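Local coordinates for ribosomal protein L11 methyltransferase (Lactobacillus delbrueckii subsp. bulgaricus ATCC BAA-365, PDB 3GRZ) that probably transfers methyl groups from S-adenosyl-L-methionine to lysine side chains of ribosomal protein L11, this chain being its C-terminal methyltransferase part, at residues 31-36 with 69-74; 49-54 with 79-84; 73-78 with 109-114; 139-144 with 155-160. All coordinates share one frame; numbering follows the deposited sequence.

Contact 1: 31-36 with 69-74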
# COMPACT_ATOMS: atom_id res chain seq x y z
N ILE B 31 0.04 16.78 1.59
CA ILE B 31 0.92 17.12 2.70
C ILE B 31 1.94 18.16 2.22
O ILE B 31 2.77 17.88 1.34
CB ILE B 31 1.59 15.88 3.32
CG1 ILE B 31 0.52 14.98 3.93
CG2 ILE B 31 2.63 16.30 4.37
CD1 ILE B 31 1.08 13.71 4.55
N ARG B 32 1.84 19.35 2.80
CA ARG B 32 2.78 20.43 2.51
C ARG B 32 4.03 20.32 3.38
O ARG B 32 3.95 20.14 4.60
CB ARG B 32 2.10 21.79 2.65
CG ARG B 32 0.93 21.94 1.69
CD ARG B 32 0.33 23.33 1.66
NE ARG B 32 -0.57 23.47 0.52
CZ ARG B 32 -0.19 23.89 -0.68
NH1 ARG B 32 -1.08 23.96 -1.67
NH2 ARG B 32 1.07 24.24 -0.91
N LEU B 33 5.19 20.41 2.73
CA LEU B 33 6.47 20.38 3.42
C LEU B 33 7.33 21.57 2.95
O LEU B 33 7.26 21.96 1.79
CB LEU B 33 7.23 19.08 3.13
CG LEU B 33 6.72 17.71 3.58
CD1 LEU B 33 7.74 16.64 3.24
CD2 LEU B 33 6.41 17.66 5.08
N ASP B 34 8.12 22.11 3.87
CA ASP B 34 8.99 23.25 3.57
C ASP B 34 10.40 22.72 3.28
O ASP B 34 11.07 22.20 4.17
CB ASP B 34 8.98 24.25 4.74
CG ASP B 34 9.81 25.53 4.48
OD1 ASP B 34 10.59 25.60 3.49
OD2 ASP B 34 9.68 26.47 5.28
N PRO B 35 10.86 22.85 2.01
CA PRO B 35 12.15 22.34 1.55
C PRO B 35 13.34 23.09 2.16
O PRO B 35 14.44 22.54 2.20
CB PRO B 35 12.11 22.60 0.04
CG PRO B 35 10.68 22.80 -0.28
CD PRO B 35 10.14 23.51 0.91
N GLY B 36 13.10 24.31 2.62
CA GLY B 36 14.11 25.10 3.31
C GLY B 36 14.48 24.55 4.68
O GLY B 36 15.56 24.84 5.20
N THR B 69 11.91 10.98 13.14
CA THR B 69 10.86 11.62 12.34
C THR B 69 11.36 12.53 11.19
O THR B 69 10.65 12.71 10.19
CB THR B 69 9.83 12.35 13.26
OG1 THR B 69 8.63 12.64 12.54
CG2 THR B 69 10.40 13.67 13.81
N GLY B 70 12.58 13.08 11.34
CA GLY B 70 13.18 13.95 10.32
C GLY B 70 12.33 15.17 10.07
O GLY B 70 12.18 16.03 10.94
N SER B 71 11.71 15.20 8.90
CA SER B 71 10.83 16.29 8.48
C SER B 71 9.45 16.22 9.13
O SER B 71 8.68 17.19 9.08
CB SER B 71 10.65 16.23 6.97
OG SER B 71 9.86 15.10 6.63
N GLY B 72 9.12 15.06 9.70
CA GLY B 72 7.80 14.82 10.31
C GLY B 72 6.78 14.22 9.36
O GLY B 72 5.63 14.03 9.74
N ILE B 73 7.19 13.94 8.12
CA ILE B 73 6.26 13.48 7.07
C ILE B 73 5.35 12.30 7.51
O ILE B 73 4.13 12.38 7.37
CB ILE B 73 7.01 13.17 5.70
CG1 ILE B 73 6.06 12.65 4.62
CG2 ILE B 73 8.18 12.19 5.88
CD1 ILE B 73 5.04 13.64 4.16
N LEU B 74 5.96 11.26 8.08
CA LEU B 74 5.20 10.07 8.48
C LEU B 74 4.30 10.33 9.69
O LEU B 74 3.18 9.83 9.74
CB LEU B 74 6.12 8.88 8.72
CG LEU B 74 7.02 8.41 7.56
CD1 LEU B 74 7.86 7.22 8.00
CD2 LEU B 74 6.23 8.08 6.29
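A largely buried, mainly apolar contact of Ile-31 and Leu-33, on strand 29-33, with Ile-73, in the first turn of helix 73-80, joins the small three-stranded sheet to the start of that helix. One methyl group does most of the work: CD1 of Ile-73 lies 3.6 Å from CG2 of Ile-31 and 4.1 Å from CD1 of Leu-33, and both strand side chains cross the isoleucine at about a right angle. The reach comes from the first torsion of Ile-73, whose CG1 stands opposite the backbone N (chi1 178°) and so carries CD1 over to the strand. The spacing of Gly-70 and Gly-72 is consistent with the glycine-rich loop of Rossmann-like methyltransferases; Thr-69 to Gly-72 form a type II' turn, with Gly-72 at the N-cap of helix 73-80. Ser-71 OG accepts a hydrogen bond from Ile-73 N (3.3 Å), an ST turn that sets the hydroxyl beside the helix start, while CD1 of Leu-33 approaches the same OG to 4.3 Å. Gly-70 N also bonds to Asp-90 OD2, a residue predicted to bind S-adenosyl-L-methionine. Ile-14 of strand 12-16 packs against both Leu-33 and Ile-73.

Contact 2: 49-54 with 79-84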
# COMPACT_ATOMS: atom_id res chain seq x y z
N LEU B 49 7.19 3.38 0.82
CA LEU B 49 7.10 2.04 1.43
C LEU B 49 6.50 2.14 2.83
O LEU B 49 5.55 1.41 3.17
CB LEU B 49 8.46 1.32 1.45
CG LEU B 49 9.10 1.07 0.07
CD1 LEU B 49 10.36 0.23 0.16
CD2 LEU B 49 8.10 0.46 -0.91
N ALA B 50 7.03 3.08 3.62
CA ALA B 50 6.51 3.34 4.97
C ALA B 50 5.02 3.74 4.93
O ALA B 50 4.21 3.18 5.67
CB ALA B 50 7.35 4.40 5.68
N MET B 51 4.66 4.64 4.02
CA MET B 51 3.27 5.07 3.84
C MET B 51 2.29 3.96 3.48
O MET B 51 1.16 3.95 3.98
CB MET B 51 3.14 6.19 2.79
CG MET B 51 3.64 7.54 3.24
SD MET B 51 2.83 8.15 4.72
CE MET B 51 1.11 7.65 4.44
N LEU B 52 2.72 3.05 2.60
CA LEU B 52 1.89 1.88 2.23
C LEU B 52 1.65 0.98 3.44
O LEU B 52 0.55 0.45 3.61
CB LEU B 52 2.52 1.08 1.09
CG LEU B 52 2.57 1.76 -0.28
CD1 LEU B 52 3.33 0.90 -1.32
CD2 LEU B 52 1.18 2.13 -0.77
N GLY B 53 2.68 0.82 4.27
CA GLY B 53 2.54 0.10 5.53
C GLY B 53 1.55 0.75 6.49
O GLY B 53 0.80 0.05 7.18
N ILE B 54 1.57 2.09 6.56
CA ILE B 54 0.66 2.82 7.44
C ILE B 54 -0.77 2.71 6.92
O ILE B 54 -1.71 2.47 7.69
CB ILE B 54 1.07 4.31 7.61
CG1 ILE B 54 2.45 4.44 8.25
CG2 ILE B 54 0.04 5.07 8.48
CD1 ILE B 54 3.02 5.87 8.20
N HIS B 79 -1.27 11.11 11.36
CA HIS B 79 -2.30 11.96 11.98
C HIS B 79 -3.49 12.13 11.04
O HIS B 79 -4.65 11.97 11.45
CB HIS B 79 -1.72 13.33 12.38
CG HIS B 79 -2.68 14.22 13.10
ND1 HIS B 79 -3.62 14.99 12.46
CD2 HIS B 79 -2.83 14.46 14.43
CE1 HIS B 79 -4.32 15.67 13.35
NE2 HIS B 79 -3.87 15.37 14.55
N LYS B 80 -3.20 12.43 9.78
CA LYS B 80 -4.24 12.64 8.77
C LYS B 80 -5.04 11.36 8.48
O LYS B 80 -6.24 11.41 8.22
CB LYS B 80 -3.63 13.18 7.49
CG LYS B 80 -3.28 14.66 7.59
CD LYS B 80 -2.23 15.04 6.58
CE LYS B 80 -2.09 16.55 6.44
NZ LYS B 80 -3.36 17.23 6.10
N LEU B 81 -4.36 10.21 8.59
CA LEU B 81 -4.99 8.90 8.39
C LEU B 81 -5.79 8.41 9.59
O LEU B 81 -6.29 7.29 9.58
CB LEU B 81 -3.96 7.85 7.95
CG LEU B 81 -3.44 8.04 6.52
CD1 LEU B 81 -2.30 7.10 6.23
CD2 LEU B 81 -4.54 7.89 5.48
N GLY B 82 -5.88 9.23 10.63
CA GLY B 82 -6.79 8.98 11.74
C GLY B 82 -6.16 8.35 12.96
O GLY B 82 -6.85 7.65 13.69
N ALA B 83 -4.87 8.59 13.20
CA ALA B 83 -4.23 8.05 14.41
C ALA B 83 -4.92 8.53 15.68
O ALA B 83 -5.45 9.66 15.71
CB ALA B 83 -2.78 8.41 14.46
N LYS B 84 -4.93 7.68 16.71
CA LYS B 84 -5.47 8.02 18.03
C LYS B 84 -4.56 9.02 18.75
O LYS B 84 -5.00 9.80 19.58
CB LYS B 84 -5.65 6.75 18.88
CG LYS B 84 -6.57 6.91 20.08
CD LYS B 84 -6.52 5.70 21.02
CE LYS B 84 -7.34 4.53 20.49
NZ LYS B 84 -7.28 3.34 21.38
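Two bends in the side chain of Met-51, at chi2 (-58°) and chi3 (-39°), curl its CE methyl round to Leu-81, although the residue itself does not face that way from its place on helix 44-57. Ile-54, one turn further on, needs no such detour: with CG1 beside the backbone N, its CG2 branch stands opposite that nitrogen (chi1 -62°) and points at the same leucine. Both converge on a single atom. CD1 of Leu-81 lies 3.9 Å from CE of Met-51 and 3.8 Å from CG2 of Ile-54, so one leucine methyl is shared between the methyl end of a thioether and a beta-branched side chain. Each of the two crosses the leucine obliquely, and van der Waals contact between buried groups is all that passes between the segments. The nearest backbones, at Ile-54 and Leu-81, are still 8.4 Å apart from CA to CA, a gap bridged by side chains. Leu-81 sits where helix 73-80 gives out. Gly-82 follows with a positive phi of 99°, a value at which a side chain would run into the preceding carbonyl oxygen, and its N bonds back to His-79 O (3.1 Å), while Ala-83 N probably bonds to Ala-78 O (3.1 Å). The carbonyl O of Leu-81 takes a hydrogen bond from Arg-10 of the second subunit, whose His-11 also packs on the leucine, which places this helix end at the dimer interface. The arrangement is a Schellman motif closing a helix, with the residue just before its glycine turned toward Met-51 and Ile-54 of helix 44-57 in a Rossmann-like methyltransferase.

Contact 3: 73-78 with 109-114; sequences ILAIAA and YDIALQ
Ile-111 puts its terminal CD1 methyl against the flank of the helix at Ala-75 and Ile-76, while its stem stands at about a right angle to the side chain of Ile-76. The closest approach is to a polar atom, CD1 of Ile-111 lying 3.7 Å from the carbonyl O of Ala-75, an oxygen of the helix backbone, and the same methyl is 3.9 Å from CA of Ile-76. Side chains then complete the seat. CG1 of Ile-76 comes within 4.0 Å of CD1 of Ile-111, and CB of Ala-75 is a looser neighbour of that methyl at 4.3 Å. With CG1 of Ile-111 set opposite the carbonyl carbon (chi1 -71°), the extended chain beyond it (chi2 172°) carries CD1 to the helix backbone. Ala-75 directs its CB at Ile-111, and the small side chain is consistent with so close an approach to the helix backbone. In the fold, this joins helix 73-80 to the approach to strand 112-115, an outermost strand of the seven-stranded sheet of this Rossmann-like domain; the helix connects strands 63-67 and 85-90 in a beta-alpha-beta crossover. Ala-75 is also the alanine of the GxGxxA-like pattern and packs on Val-86 and Ala-88 of strand 85-90. Ile-76 also touches Ile-108 and Asn-106. A weak hydrogen bond between Asp-110 OD1 and His-79 NE2 links the same loop to the far end of the helix.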
# COMPACT_ATOMS: atom_id res chain seq x y z
N ILE B 73 7.19 13.94 8.12
CA ILE B 73 6.26 13.48 7.07
C ILE B 73 5.35 12.30 7.51
O ILE B 73 4.13 12.38 7.37
CB ILE B 73 7.01 13.17 5.70
CG1 ILE B 73 6.06 12.65 4.62
CG2 ILE B 73 8.18 12.19 5.88
CD1 ILE B 73 5.04 13.64 4.16
N LEU B 74 5.96 11.26 8.08
CA LEU B 74 5.20 10.07 8.48
C LEU B 74 4.30 10.33 9.69
O LEU B 74 3.18 9.83 9.74
CB LEU B 74 6.12 8.88 8.72
CG LEU B 74 7.02 8.41 7.56
CD1 LEU B 74 7.86 7.22 8.00
CD2 LEU B 74 6.23 8.08 6.29
N ALA B 75 4.77 11.14 10.64
CA ALA B 75 3.93 11.55 11.78
C ALA B 75 2.71 12.31 11.29
O ALA B 75 1.59 12.06 11.74
CB ALA B 75 4.73 12.39 12.78
N ILE B 76 2.92 13.22 10.34
CA ILE B 76 1.83 14.01 9.76
C ILE B 76 0.82 13.13 9.00
O ILE B 76 -0.38 13.28 9.15
CB ILE B 76 2.40 15.13 8.84
CG1 ILE B 76 3.11 16.19 9.70
CG2 ILE B 76 1.29 15.79 7.98
CD1 ILE B 76 4.14 17.03 8.90
N ALA B 77 1.34 12.23 8.18
CA ALA B 77 0.50 11.31 7.43
C ALA B 77 -0.31 10.39 8.34
O ALA B 77 -1.48 10.17 8.10
CB ALA B 77 1.35 10.50 6.52
N ALA B 78 0.33 9.89 9.39
CA ALA B 78 -0.37 9.06 10.37
C ALA B 78 -1.52 9.83 11.01
O ALA B 78 -2.61 9.29 11.16
CB ALA B 78 0.60 8.55 11.44
N TYR B 109 -1.53 20.84 15.05
CA TYR B 109 -0.86 21.49 16.19
C TYR B 109 -0.71 20.56 17.39
O TYR B 109 -0.06 20.91 18.37
CB TYR B 109 -1.56 22.81 16.56
CG TYR B 109 -1.56 23.79 15.40
CD1 TYR B 109 -0.43 24.58 15.14
CD2 TYR B 109 -2.64 23.87 14.52
CE1 TYR B 109 -0.40 25.45 14.06
CE2 TYR B 109 -2.62 24.75 13.43
CZ TYR B 109 -1.49 25.53 13.21
OH TYR B 109 -1.44 26.39 12.14
N ASP B 110 -1.28 19.35 17.27
CA ASP B 110 -1.31 18.38 18.37
C ASP B 110 -0.44 17.13 18.20
O ASP B 110 -0.67 16.14 18.89
CB ASP B 110 -2.75 17.97 18.71
CG ASP B 110 -3.46 17.25 17.56
OD1 ASP B 110 -2.91 17.15 16.45
OD2 ASP B 110 -4.60 16.81 17.77
N ILE B 111 0.54 17.16 17.30
CA ILE B 111 1.52 16.08 17.28
C ILE B 111 2.53 16.31 18.41
O ILE B 111 3.15 17.37 18.47
CB ILE B 111 2.24 15.94 15.91
CG1 ILE B 111 1.26 15.38 14.87
CG2 ILE B 111 3.47 15.03 16.05
CD1 ILE B 111 1.77 15.38 13.42
N ALA B 112 2.68 15.33 19.30
CA ALA B 112 3.67 15.42 20.38
C ALA B 112 5.06 15.16 19.85
O ALA B 112 5.27 14.28 19.03
CB ALA B 112 3.34 14.45 21.50
N LEU B 113 6.03 15.94 20.34
CA LEU B 113 7.41 15.85 19.89
C LEU B 113 8.34 15.58 21.06
O LEU B 113 8.17 16.17 22.13
CB LEU B 113 7.84 17.13 19.16
CG LEU B 113 7.00 17.56 17.94
CD1 LEU B 113 7.32 19.00 17.54
CD2 LEU B 113 7.21 16.63 16.77
N GLN B 114 9.29 14.68 20.88
CA GLN B 114 10.29 14.45 21.90
C GLN B 114 11.67 14.35 21.28
O GLN B 114 11.89 13.59 20.33
CB GLN B 114 9.95 13.21 22.73
CG GLN B 114 10.85 12.99 23.96
CD GLN B 114 10.37 11.84 24.82
OE1 GLN B 114 9.24 11.38 24.67
NE2 GLN B 114 11.23 11.35 25.70

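Contact 4: 139-144 with 155-160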
# COMPACT_ATOMS: atom_id res chain seq x y z
N LEU B 139 18.76 -1.70 13.90
CA LEU B 139 19.32 -2.76 14.75
C LEU B 139 19.38 -2.38 16.23
O LEU B 139 19.16 -3.23 17.09
CB LEU B 139 20.71 -3.22 14.24
CG LEU B 139 20.75 -3.95 12.89
CD1 LEU B 139 22.17 -4.12 12.38
CD2 LEU B 139 20.04 -5.31 12.95
N ASP B 140 19.64 -1.10 16.51
CA ASP B 140 19.56 -0.59 17.89
C ASP B 140 18.12 -0.39 18.38
O ASP B 140 17.84 -0.51 19.58
CB ASP B 140 20.34 0.72 18.03
CG ASP B 140 21.84 0.54 17.81
OD1 ASP B 140 22.35 -0.57 18.06
OD2 ASP B 140 22.51 1.51 17.39
N LEU B 141 17.21 -0.11 17.44
CA LEU B 141 15.79 0.06 17.78
C LEU B 141 15.11 -1.27 18.10
O LEU B 141 14.24 -1.32 18.98
CB LEU B 141 15.02 0.77 16.64
CG LEU B 141 13.53 1.04 16.86
CD1 LEU B 141 13.26 1.94 18.09
CD2 LEU B 141 12.90 1.63 15.61
N ILE B 142 15.48 -2.32 17.38
CA ILE B 142 14.81 -3.62 17.52
C ILE B 142 14.62 -4.08 19.00
O ILE B 142 13.48 -4.33 19.40
CB ILE B 142 15.39 -4.71 16.56
CG1 ILE B 142 14.95 -4.43 15.10
CG2 ILE B 142 14.92 -6.10 16.97
CD1 ILE B 142 15.80 -5.10 14.02
N PRO B 143 15.71 -4.12 19.83
CA PRO B 143 15.52 -4.57 21.22
C PRO B 143 14.69 -3.64 22.13
O PRO B 143 14.34 -4.03 23.25
CB PRO B 143 16.95 -4.67 21.77
CG PRO B 143 17.85 -4.62 20.59
CD PRO B 143 17.12 -3.79 19.58
N GLN B 144 14.39 -2.43 21.64
CA GLN B 144 13.56 -1.48 22.39
C GLN B 144 12.07 -1.61 22.07
O GLN B 144 11.25 -1.05 22.80
CB GLN B 144 13.99 -0.03 22.12
CG GLN B 144 15.47 0.25 22.32
CD GLN B 144 15.79 1.74 22.41
OE1 GLN B 144 14.91 2.59 22.29
NE2 GLN B 144 17.06 2.06 22.63
N VAL B 155 4.59 -2.83 13.75
CA VAL B 155 5.80 -2.05 13.52
C VAL B 155 5.97 -1.92 12.01
O VAL B 155 5.77 -2.88 11.26
CB VAL B 155 7.06 -2.69 14.21
CG1 VAL B 155 8.32 -1.93 13.89
CG2 VAL B 155 6.93 -2.68 15.75
N ILE B 156 6.30 -0.71 11.55
CA ILE B 156 6.66 -0.49 10.15
C ILE B 156 8.08 0.07 10.06
O ILE B 156 8.36 1.14 10.62
CB ILE B 156 5.69 0.48 9.47
CG1 ILE B 156 4.26 -0.05 9.58
CG2 ILE B 156 6.11 0.72 8.00
CD1 ILE B 156 3.25 1.02 9.46
N PHE B 157 8.96 -0.66 9.38
CA PHE B 157 10.32 -0.20 9.09
C PHE B 157 10.45 0.13 7.64
O PHE B 157 9.90 -0.57 6.78
CB PHE B 157 11.37 -1.29 9.38
CG PHE B 157 11.66 -1.51 10.85
CD1 PHE B 157 11.16 -0.64 11.83
CD2 PHE B 157 12.48 -2.57 11.23
CE1 PHE B 157 11.46 -0.84 13.18
CE2 PHE B 157 12.78 -2.79 12.59
CZ PHE B 157 12.26 -1.94 13.56
N SER B 158 11.20 1.18 7.35
CA SER B 158 11.63 1.46 5.99
C SER B 158 13.05 2.01 6.07
O SER B 158 13.58 2.20 7.18
CB SER B 158 10.69 2.45 5.32
OG SER B 158 10.94 2.47 3.93
N GLY B 159 13.67 2.22 4.92
CA GLY B 159 15.04 2.72 4.85
C GLY B 159 16.09 1.61 4.90
O GLY B 159 17.27 1.88 5.11
N ILE B 160 15.65 0.37 4.71
CA ILE B 160 16.55 -0.80 4.74
C ILE B 160 17.12 -1.06 3.36
O ILE B 160 16.37 -1.37 2.44
CB ILE B 160 15.81 -2.08 5.23
CG1 ILE B 160 15.28 -1.87 6.64
CG2 ILE B 160 16.74 -3.30 5.21
CD1 ILE B 160 14.08 -2.76 6.99
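Helix 135-145 lies beside strand 153-161 with their backbones well separated, the nearest CA atoms, of Ile-142 and Val-155, being 10.0 Å apart. The helix is kinked towards its end, where Pro-143 has no N-H to donate and Gln-144 N bonds to Leu-141 O rather than to the turn before. Phe-157 spans the distance, its ring received by two consecutive helix residues. CG1 of Ile-142 approaches the ring edge in its plane, 3.7 Å from CE2, and CD2 of Leu-141 comes in obliquely to CE1 at 3.8 Å, so the two groups bracket the CZ end of the ring. Leu-141 reaches there because its CG lies opposite the backbone N (chi1 -179°). Replacing Phe-157 by an alanine would probably open a gap beneath the helix and leave Leu-141 and Ile-142 without their aromatic partner on the strand. Leu-138 and Leu-145 of the same helix also touch the ring, and Ile-193 packs on it from strand 188-195 of the Rossmann-like sheet. With no hydrogen bond between these segments, their contact rests on hydrophobic burial and van der Waals packing, which probably restricts the ring's rotation.

In the fold
From the N terminus, contact 1 closes a long loop, bringing strand 29-33 of the small sheet to the glycine-rich turn before helix 73-80. Contact 2 opens within that loop, at helix 44-57, and closes beyond it at the far end of helix 73-80, so the two cross. Contact 3 begins on residues 73 and 74, where contact 1 ends, and carries on to an edge of the large sheet; it too crosses contact 2. Helix 73-80 is common to all three. Contact 4 follows, a short local closure across the chain's centre from contacts 1 and 3; it reaches the same large sheet as contact 3 without touching it, while Ile-156 on its strand packs against helix 44-57.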